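Local atomic coordinates of chorismate mutase (Burkholderia thailandensis, PDB entry 6CNZ), a protein that probably catalyses the rearrangement of chorismate to prephenate, the step that leads from the shikimate pathway toward phenylalanine and tyrosine. Residues K84-A89 and S157-A162; Q79-K84 and L163-S168; V34-W39 and P103-A108; A53-V58 and Y71-F76. One frame throughout, in Å; residues are numbered along the deposited sequence.

Contact 1 (K84-A89 and S157-A162); sequences KQLQNA and SAQKDA. With NO3 (nitrate ion), chain G.
Two glutamine amides flank this contact, Gln85 on its outer side and Gln159 deeper in. One face of the Gln85 amide lies over Ala162: the methyl CB sits almost straight above CD, 4.1 Å from it, while Ala162 CA is displaced toward the two polar atoms. An extended chain, with CG anti to the backbone N (chi1 -172°), carries the amide across to Ala162. At its nitrogen end NE2 gives a hydrogen to a water at 2.9 Å, and that water donates in turn to Ala158 O at 2.6 Å, so the backbone of the partner helix is gripped indirectly. Thr165 OG1 is hydrogen-bonded to the other end, OE1, which fixes the rotation of the amide.

The Gln159 amide is approached on one face by Leu86 CD2, 3.7 Å from OE1; the two side chains cross obliquely. Its NE2, pointing away from Leu86, gives a nearly straight bond close to the amide plane (3.0 Å, 166°) to O1 of a nitrate ion, probably from the crystallisation liquor, which Ser25 also binds. The rest of the interface is apolar: Ala89 CB meets Ala158 CB at 3.8 Å, and Leu86 CD1 lies 4.1 Å from Ala158 CB. Leu28 of helix 15-29 packs against both Leu86 and Ala162.

With axes 9.0 Å apart and directions at 164°, segments 84-89 and 157-162 form a nearly antiparallel helix pair with alanines at the interface, part of the all-helical fold of type II chorismate mutases.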
# COMPACT_ATOMS: atom_id res chain seq x y z
N LYS A 84 13.00 10.78 3.50
CA LYS A 84 13.83 11.89 3.05
C LYS A 84 14.84 11.45 2.00
O LYS A 84 15.12 12.18 1.04
CB LYS A 84 14.53 12.54 4.25
CG LYS A 84 13.60 13.38 5.10
CD LYS A 84 14.13 13.61 6.51
CE LYS A 84 15.28 14.59 6.55
NZ LYS A 84 15.65 14.91 7.97
N GLN A 85 15.42 10.26 2.18
CA GLN A 85 16.30 9.69 1.17
C GLN A 85 15.60 9.62 -0.19
O GLN A 85 16.14 10.07 -1.21
CB GLN A 85 16.75 8.30 1.64
CG GLN A 85 17.81 7.62 0.83
CD GLN A 85 18.01 6.20 1.32
OE1 GLN A 85 17.90 5.93 2.52
NE2 GLN A 85 18.25 5.27 0.40
N LEU A 86 14.42 9.02 -0.22
CA LEU A 86 13.67 8.92 -1.47
C LEU A 86 13.36 10.31 -2.04
O LEU A 86 13.54 10.57 -3.23
CB LEU A 86 12.38 8.12 -1.26
CG LEU A 86 11.52 7.83 -2.50
CD1 LEU A 86 12.40 7.42 -3.68
CD2 LEU A 86 10.50 6.72 -2.22
N GLN A 87 12.88 11.23 -1.19
CA GLN A 87 12.53 12.57 -1.67
C GLN A 87 13.74 13.28 -2.26
O GLN A 87 13.64 13.96 -3.29
CB GLN A 87 11.92 13.42 -0.54
CG GLN A 87 10.58 12.93 0.03
CD GLN A 87 10.14 13.76 1.25
OE1 GLN A 87 10.10 14.98 1.18
NE2 GLN A 87 9.84 13.09 2.36
N ASN A 88 14.90 13.17 -1.60
CA ASN A 88 16.10 13.78 -2.16
C ASN A 88 16.48 13.16 -3.49
O ASN A 88 16.90 13.87 -4.42
CB ASN A 88 17.24 13.70 -1.16
CG ASN A 88 17.25 14.88 -0.22
OD1 ASN A 88 17.42 16.01 -0.66
ND2 ASN A 88 17.01 14.63 1.08
N ALA A 89 16.34 11.83 -3.61
CA ALA A 89 16.61 11.18 -4.89
C ALA A 89 15.67 11.68 -5.98
O ALA A 89 16.10 11.91 -7.12
CB ALA A 89 16.50 9.65 -4.72
N SER A 157 15.19 1.81 -8.10
CA SER A 157 16.24 1.44 -7.15
C SER A 157 16.33 2.42 -5.98
O SER A 157 16.63 2.02 -4.86
CB SER A 157 17.59 1.34 -7.86
OG SER A 157 17.69 2.32 -8.87
N ALA A 158 16.08 3.71 -6.23
CA ALA A 158 16.05 4.66 -5.13
C ALA A 158 15.04 4.25 -4.06
O ALA A 158 15.35 4.25 -2.86
CB ALA A 158 15.74 6.06 -5.66
N GLN A 159 13.83 3.88 -4.48
CA GLN A 159 12.81 3.51 -3.51
C GLN A 159 13.16 2.19 -2.85
O GLN A 159 13.01 2.04 -1.63
CB GLN A 159 11.42 3.42 -4.15
CG GLN A 159 10.38 2.89 -3.15
CD GLN A 159 8.96 3.29 -3.47
OE1 GLN A 159 8.73 4.21 -4.25
NE2 GLN A 159 8.00 2.59 -2.86
N LYS A 160 13.64 1.22 -3.64
CA LYS A 160 14.06 -0.06 -3.09
C LYS A 160 15.21 0.10 -2.10
O LYS A 160 15.23 -0.57 -1.06
CB LYS A 160 14.44 -1.00 -4.22
CG LYS A 160 13.24 -1.49 -5.03
CD LYS A 160 13.66 -2.65 -5.93
CE LYS A 160 14.81 -2.23 -6.81
NZ LYS A 160 15.05 -3.23 -7.88
N ASP A 161 16.17 0.98 -2.40
CA ASP A 161 17.24 1.27 -1.44
C ASP A 161 16.67 1.87 -0.16
O ASP A 161 17.04 1.47 0.96
CB ASP A 161 18.27 2.20 -2.05
CG ASP A 161 19.20 1.49 -3.03
OD1 ASP A 161 19.09 0.25 -3.17
OD2 ASP A 161 20.05 2.17 -3.65
N ALA A 162 15.74 2.83 -0.30
CA ALA A 162 15.17 3.47 0.88
C ALA A 162 14.37 2.48 1.72
O ALA A 162 14.30 2.63 2.94
CB ALA A 162 14.31 4.66 0.46
N NO3 G . 9.43 -0.73 -2.12
O1 NO3 G . 8.87 0.13 -1.38
O2 NO3 G . 10.44 -0.41 -2.82
O3 NO3 G . 8.98 -1.91 -2.18
O HOH W 1 16.97 6.14 -2.07

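Contact 2 (Q79-K84 and L163-S168); sequences QIAASK and LGTALS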
# COMPACT_ATOMS: atom_id res chain seq x y z
N GLN A 79 11.84 5.34 9.30
CA GLN A 79 10.81 5.69 8.30
C GLN A 79 11.05 7.08 7.75
O GLN A 79 10.98 7.31 6.54
CB GLN A 79 9.40 5.60 8.89
CG GLN A 79 9.02 4.23 9.51
CD GLN A 79 9.51 3.05 8.69
OE1 GLN A 79 9.00 2.78 7.59
NE2 GLN A 79 10.51 2.33 9.22
N ILE A 80 11.33 8.03 8.65
CA ILE A 80 11.66 9.41 8.27
C ILE A 80 12.92 9.44 7.40
O ILE A 80 12.92 10.04 6.32
CB ILE A 80 11.81 10.27 9.54
CG1 ILE A 80 10.46 10.39 10.25
CG2 ILE A 80 12.42 11.65 9.23
CD1 ILE A 80 10.57 10.83 11.72
N ALA A 81 14.00 8.80 7.86
CA ALA A 81 15.24 8.76 7.06
C ALA A 81 14.98 8.22 5.66
O ALA A 81 15.51 8.75 4.67
CB ALA A 81 16.28 7.88 7.77
N ALA A 82 14.18 7.15 5.57
CA ALA A 82 13.89 6.52 4.28
C ALA A 82 13.07 7.44 3.39
O ALA A 82 13.32 7.54 2.18
CB ALA A 82 13.14 5.21 4.51
N SER A 83 12.07 8.11 3.97
CA SER A 83 11.28 9.07 3.22
C SER A 83 12.16 10.18 2.65
O SER A 83 12.12 10.48 1.45
CB SER A 83 10.17 9.64 4.11
OG SER A 83 9.39 10.60 3.43
N LYS A 84 13.00 10.78 3.50
CA LYS A 84 13.83 11.89 3.05
C LYS A 84 14.84 11.45 2.00
O LYS A 84 15.12 12.18 1.04
CB LYS A 84 14.53 12.54 4.25
CG LYS A 84 13.60 13.38 5.10
CD LYS A 84 14.13 13.61 6.51
CE LYS A 84 15.28 14.59 6.55
NZ LYS A 84 15.65 14.91 7.97
N LEU A 163 13.75 1.46 1.09
CA LEU A 163 13.02 0.48 1.88
C LEU A 163 13.96 -0.29 2.79
O LEU A 163 13.59 -0.63 3.93
CB LEU A 163 12.25 -0.49 0.97
CG LEU A 163 11.43 -1.64 1.58
CD1 LEU A 163 10.29 -1.15 2.44
CD2 LEU A 163 10.89 -2.54 0.47
N GLY A 164 15.19 -0.54 2.33
CA GLY A 164 16.19 -1.15 3.21
C GLY A 164 16.50 -0.27 4.41
O GLY A 164 16.53 -0.74 5.55
N THR A 165 16.71 1.04 4.17
CA THR A 165 16.85 1.99 5.27
C THR A 165 15.70 1.87 6.26
O THR A 165 15.90 1.80 7.47
CB THR A 165 16.95 3.42 4.73
OG1 THR A 165 18.08 3.53 3.87
CG2 THR A 165 17.09 4.44 5.86
N ALA A 166 14.47 1.80 5.74
CA ALA A 166 13.29 1.84 6.60
C ALA A 166 13.19 0.62 7.49
O ALA A 166 12.54 0.67 8.54
CB ALA A 166 12.01 1.96 5.75
N LEU A 167 13.76 -0.51 7.07
CA LEU A 167 13.65 -1.74 7.84
C LEU A 167 14.97 -2.13 8.49
O LEU A 167 15.18 -3.30 8.82
CB LEU A 167 13.14 -2.85 6.93
CG LEU A 167 11.77 -2.49 6.31
CD1 LEU A 167 11.38 -3.39 5.14
CD2 LEU A 167 10.69 -2.51 7.40
N SER A 168 15.86 -1.17 8.71
CA SER A 168 17.23 -1.50 9.10
C SER A 168 17.42 -1.67 10.60
O SER A 168 18.50 -2.09 11.02
CB SER A 168 18.20 -0.44 8.55
OG SER A 168 18.06 0.82 9.20
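Gln79 reaches from helix 69-96 to Ala166 at the C-terminal end of helix 157-166, where two helices of the all-helical chorismate mutase fold come close; the CA atoms of this pair are only 4.9 Å apart. The tight part is buried and built from small groups. Ala82 CB presses on Ala166 CB at 3.7 Å, and the same Ala166 methyl lies 3.6 Å from Gln79 OE1, so it touches a methyl and an amide oxygen set about a right angle apart. Leu163 and Leu167 turn from the interface toward helices 15-29 and 138-153, so the small residues are left to make the close approach.

The looser side is formed by partly exposed residues. There Thr165 offers its methyl CG2, 4.0 Å from Ala81 CB and equally far from the backbone N of Ala82, a contact of mere van der Waals grazing. Beyond it the chain leaves the helix: Leu167 is the first residue with non-helical angles, and Ser168 folds back so that its OG and N both donate to Thr165 O.

The polar grip is on the buried side. Although the CB of Gln79 points away from the partner segment, a bend at chi2 (-41°) swings the amide back, and NE2 also bonds Phe75 O one turn earlier on its own helix. Its bond to Ala166 O is short, 2.7 Å, but bent to 136°, with the donor tilted 18° from the carbonyl plane.

Contact 3 (V34-W39 and P103-A108); sequences VAHWKW and PAPDLA
Trp37 and Leu107 cross at about a right angle where a proline-containing loop runs along helix 31-41 and turns into helix 107-129; Asp106 is the N-cap of that second helix, its OD2 accepting from Thr109 N. The indole stands out from its helix with CG anti to the backbone N (chi1 -172°), which presents one face to the new helix start. Leu107 CB lies over the five-membered ring, 3.7 Å from its centroid and 10° off the normal, in a CH-pi contact. Further along the leucine, CD2 reaches the benzo half, 3.6 Å from Trp37 CE3, while the other branch, CD1, meets Val34 CG2 at 4.0 Å.

His36 is engaged differently, by the loop itself. Ala104 CB sits over one face of the imidazole, displaced toward its rim, 3.8 Å from the centroid and 16° off the normal. Pro103, Pro105 and Asp106 also pack against residues of the second subunit, which places this loop at the dimer interface. The methyl of Ala104 sits in the corner between the His36 ring and the helix backbone, its CB 3.6 Å from Trp37 CA.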
# COMPACT_ATOMS: atom_id res chain seq x y z
N VAL A 34 4.65 13.52 -1.55
CA VAL A 34 5.25 14.53 -0.66
C VAL A 34 6.31 15.31 -1.42
O VAL A 34 6.30 16.55 -1.45
CB VAL A 34 5.85 13.87 0.60
CG1 VAL A 34 6.56 14.91 1.44
CG2 VAL A 34 4.78 13.16 1.43
N ALA A 35 7.24 14.60 -2.06
CA ALA A 35 8.30 15.25 -2.81
C ALA A 35 7.73 16.15 -3.89
O ALA A 35 8.15 17.30 -4.05
CB ALA A 35 9.24 14.21 -3.43
N HIS A 36 6.76 15.62 -4.65
CA HIS A 36 6.12 16.39 -5.72
C HIS A 36 5.50 17.68 -5.18
O HIS A 36 5.72 18.77 -5.74
CB HIS A 36 5.08 15.48 -6.39
CG HIS A 36 4.49 16.01 -7.66
ND1 HIS A 36 3.60 15.28 -8.43
CD2 HIS A 36 4.65 17.19 -8.31
CE1 HIS A 36 3.23 15.99 -9.48
NE2 HIS A 36 3.85 17.15 -9.43
N TRP A 37 4.76 17.60 -4.08
CA TRP A 37 4.21 18.82 -3.48
C TRP A 37 5.30 19.79 -3.05
O TRP A 37 5.21 21.00 -3.30
CB TRP A 37 3.32 18.44 -2.29
CG TRP A 37 2.58 19.60 -1.74
CD1 TRP A 37 1.34 20.04 -2.13
CD2 TRP A 37 3.02 20.49 -0.70
NE1 TRP A 37 0.98 21.14 -1.38
CE2 TRP A 37 1.99 21.44 -0.50
CE3 TRP A 37 4.17 20.58 0.08
CZ2 TRP A 37 2.08 22.46 0.44
CZ3 TRP A 37 4.27 21.60 1.03
CH2 TRP A 37 3.23 22.53 1.20
N LYS A 38 6.37 19.29 -2.42
CA LYS A 38 7.46 20.16 -1.97
C LYS A 38 8.24 20.76 -3.14
O LYS A 38 8.72 21.89 -3.04
CB LYS A 38 8.40 19.37 -1.05
CG LYS A 38 7.75 19.03 0.31
CD LYS A 38 8.72 18.28 1.21
CE LYS A 38 8.27 18.29 2.68
NZ LYS A 38 8.83 17.12 3.43
N TRP A 39 8.35 20.02 -4.25
CA TRP A 39 9.02 20.53 -5.45
C TRP A 39 8.29 21.73 -6.03
O TRP A 39 8.92 22.70 -6.49
CB TRP A 39 9.11 19.41 -6.49
CG TRP A 39 9.73 19.82 -7.81
CD1 TRP A 39 9.09 20.22 -8.94
CD2 TRP A 39 11.14 19.88 -8.11
NE1 TRP A 39 9.99 20.50 -9.93
CE2 TRP A 39 11.26 20.30 -9.45
CE3 TRP A 39 12.30 19.57 -7.38
CZ2 TRP A 39 12.50 20.45 -10.08
CZ3 TRP A 39 13.55 19.72 -8.01
CH2 TRP A 39 13.63 20.15 -9.35
N PRO A 103 -0.40 18.08 -11.69
CA PRO A 103 -0.36 18.79 -10.40
C PRO A 103 -0.07 17.86 -9.24
O PRO A 103 -0.34 16.66 -9.29
CB PRO A 103 -1.78 19.37 -10.29
CG PRO A 103 -2.65 18.39 -11.08
CD PRO A 103 -1.77 17.85 -12.19
N ALA A 104 0.49 18.44 -8.17
CA ALA A 104 0.81 17.60 -7.03
C ALA A 104 -0.44 17.35 -6.19
O ALA A 104 -1.24 18.27 -5.98
CB ALA A 104 1.90 18.24 -6.17
N PRO A 105 -0.64 16.14 -5.68
CA PRO A 105 -1.72 15.92 -4.71
C PRO A 105 -1.53 16.82 -3.49
O PRO A 105 -0.41 17.04 -3.02
CB PRO A 105 -1.59 14.44 -4.33
CG PRO A 105 -0.71 13.82 -5.40
CD PRO A 105 0.14 14.92 -5.96
N ASP A 106 -2.63 17.36 -2.99
CA ASP A 106 -2.56 18.25 -1.84
C ASP A 106 -1.97 17.55 -0.62
O ASP A 106 -2.47 16.51 -0.18
CB ASP A 106 -3.95 18.78 -1.50
CG ASP A 106 -3.92 19.75 -0.33
OD1 ASP A 106 -3.33 20.84 -0.48
OD2 ASP A 106 -4.48 19.42 0.73
N LEU A 107 -0.90 18.12 -0.07
CA LEU A 107 -0.23 17.49 1.06
C LEU A 107 -1.17 17.38 2.27
O LEU A 107 -1.23 16.33 2.92
CB LEU A 107 1.03 18.26 1.41
CG LEU A 107 1.88 17.66 2.53
CD1 LEU A 107 2.36 16.27 2.12
CD2 LEU A 107 3.04 18.57 2.87
N ALA A 108 -1.93 18.43 2.55
CA ALA A 108 -2.70 18.48 3.79
C ALA A 108 -3.93 17.59 3.74
O ALA A 108 -4.26 16.92 4.73
CB ALA A 108 -3.12 19.93 4.10

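Contact 4 (A53-V58 and Y71-F76); sequences ALLTDV and YARTFF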
# COMPACT_ATOMS: atom_id res chain seq x y z
N ALA A 53 7.55 16.03 16.36
CA ALA A 53 6.18 15.81 16.80
C ALA A 53 5.74 14.39 16.49
O ALA A 53 5.14 13.72 17.33
CB ALA A 53 5.25 16.83 16.15
N LEU A 54 6.02 13.92 15.27
CA LEU A 54 5.66 12.56 14.92
C LEU A 54 6.29 11.56 15.88
O LEU A 54 5.61 10.65 16.38
CB LEU A 54 6.08 12.27 13.48
CG LEU A 54 5.97 10.80 13.06
CD1 LEU A 54 4.53 10.30 13.19
CD2 LEU A 54 6.49 10.61 11.64
N LEU A 55 7.58 11.72 16.17
CA LEU A 55 8.26 10.75 17.03
C LEU A 55 7.73 10.80 18.45
O LEU A 55 7.65 9.77 19.13
CB LEU A 55 9.77 10.97 16.99
CG LEU A 55 10.45 10.76 15.63
CD1 LEU A 55 11.81 11.46 15.59
CD2 LEU A 55 10.61 9.27 15.28
N THR A 56 7.36 11.99 18.93
CA THR A 56 6.71 12.09 20.24
C THR A 56 5.41 11.30 20.25
O THR A 56 5.17 10.48 21.15
CB THR A 56 6.47 13.56 20.60
OG1 THR A 56 7.72 14.19 20.92
CG2 THR A 56 5.53 13.69 21.79
N ASP A 57 4.58 11.49 19.22
CA ASP A 57 3.34 10.73 19.12
C ASP A 57 3.61 9.23 19.04
O ASP A 57 2.89 8.43 19.63
CB ASP A 57 2.54 11.21 17.91
CG ASP A 57 1.13 10.65 17.89
OD1 ASP A 57 0.42 10.83 18.90
OD2 ASP A 57 0.72 10.06 16.87
N VAL A 58 4.65 8.83 18.29
CA VAL A 58 4.96 7.41 18.16
C VAL A 58 5.29 6.81 19.52
O VAL A 58 4.89 5.68 19.83
CB VAL A 58 6.11 7.20 17.16
CG1 VAL A 58 6.82 5.85 17.42
CG2 VAL A 58 5.57 7.29 15.73
N TYR A 71 12.14 1.20 20.80
CA TYR A 71 12.08 0.38 19.60
C TYR A 71 11.18 1.01 18.55
O TYR A 71 11.53 1.06 17.37
CB TYR A 71 11.57 -1.00 19.99
CG TYR A 71 11.47 -2.01 18.89
CD1 TYR A 71 12.57 -2.32 18.10
CD2 TYR A 71 10.29 -2.70 18.67
CE1 TYR A 71 12.48 -3.27 17.11
CE2 TYR A 71 10.19 -3.66 17.69
CZ TYR A 71 11.29 -3.95 16.91
OH TYR A 71 11.20 -4.91 15.93
N ALA A 72 10.01 1.50 18.96
CA ALA A 72 9.12 2.15 18.01
C ALA A 72 9.72 3.46 17.52
O ALA A 72 9.65 3.77 16.32
CB ALA A 72 7.75 2.38 18.63
N ARG A 73 10.33 4.24 18.42
CA ARG A 73 10.90 5.52 18.01
C ARG A 73 12.00 5.32 16.97
O ARG A 73 12.00 5.95 15.91
CB ARG A 73 11.45 6.28 19.22
CG ARG A 73 12.04 7.65 18.85
CD ARG A 73 12.87 8.28 19.97
NE ARG A 73 13.23 9.65 19.60
CZ ARG A 73 12.47 10.71 19.86
NH1 ARG A 73 11.33 10.57 20.52
NH2 ARG A 73 12.86 11.92 19.48
N THR A 74 12.94 4.42 17.27
CA THR A 74 14.00 4.11 16.32
C THR A 74 13.43 3.67 14.97
O THR A 74 13.88 4.13 13.92
CB THR A 74 14.91 3.03 16.88
OG1 THR A 74 15.59 3.54 18.02
CG2 THR A 74 15.94 2.60 15.84
N PHE A 75 12.42 2.79 15.00
CA PHE A 75 11.79 2.35 13.76
C PHE A 75 11.24 3.54 12.98
O PHE A 75 11.33 3.57 11.75
CB PHE A 75 10.69 1.33 14.05
CG PHE A 75 9.96 0.85 12.82
CD1 PHE A 75 10.53 -0.10 11.98
CD2 PHE A 75 8.69 1.32 12.53
CE1 PHE A 75 9.85 -0.56 10.85
CE2 PHE A 75 7.99 0.86 11.41
CZ PHE A 75 8.58 -0.08 10.56
N PHE A 76 10.68 4.53 13.68
CA PHE A 76 10.14 5.67 12.94
C PHE A 76 11.22 6.67 12.58
O PHE A 76 11.10 7.33 11.53
CB PHE A 76 8.97 6.31 13.70
CG PHE A 76 7.64 5.67 13.38
CD1 PHE A 76 7.24 4.49 14.02
CD2 PHE A 76 6.80 6.21 12.42
CE1 PHE A 76 6.02 3.89 13.71
CE2 PHE A 76 5.58 5.61 12.11
CZ PHE A 76 5.19 4.44 12.76
O HOH W 2 10.43 14.14 19.58
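The helical hairpin made by helices 48-64 and 69-96, which follow each other in the chain, is packed here through Val58 and Leu55 on one arm and Phe76, Arg73 and Ala72 on the other. Val58 CG2 stands over the centre of the Phe76 ring, 3.6 Å from its centroid and 13° off the normal, in a CH-pi contact. The valine's torsion (chi1 157°) keeps CG2 there, while CG1 lies at the ring's CD1 side and reaches Ala72 CB, 3.8 Å away. Leu55 and Phe76 slide past each other in opposite directions, with Leu55 CD2 3.7 Å from Phe76 CB.

The segment axes approach to 9.2 Å with directions at 149°, an antiparallel arrangement in the all-helical type II chorismate mutase fold. Leu122 and Ile123 of helix 107-129 also pack against Phe76, so this ring ties the hairpin to a third helix.

At the more exposed border a charged side chain joins the contact. Arg73 runs extended from CG to NE and crosses Leu55 at about a right angle, which lays one face of its guanidinium over Leu55 CB, 3.9 Å from CZ. The guanidinium is secured by a salt bridge from NH1 to Glu59 OE1. NH2 donates to a water at 3.3 Å, and this water is also hydrogen-bonded to Thr56 OG1, 3.0 Å away.

Helix 69-96 is the common spine: contacts 1, 2 and 4 all use it, at successive positions along its length. Contacts 1 and 2 share Lys84, have centres about 8 Å apart and continue one another along helix 157-166. Contact 4 lies about 13 Å from the centre of contact 2, touching it through Ile80 and Leu167, and closes first along the chain. Its centre and that of contact 1, about 20 Å apart, lie on opposite sides of the chain's centre. Contact 3, about 16 Å from contact 1, meets it through Gln87 and alternates with it in sequence. Together they hold early, central and late helices in one bundle, while contact 3 also adjoins the second subunit.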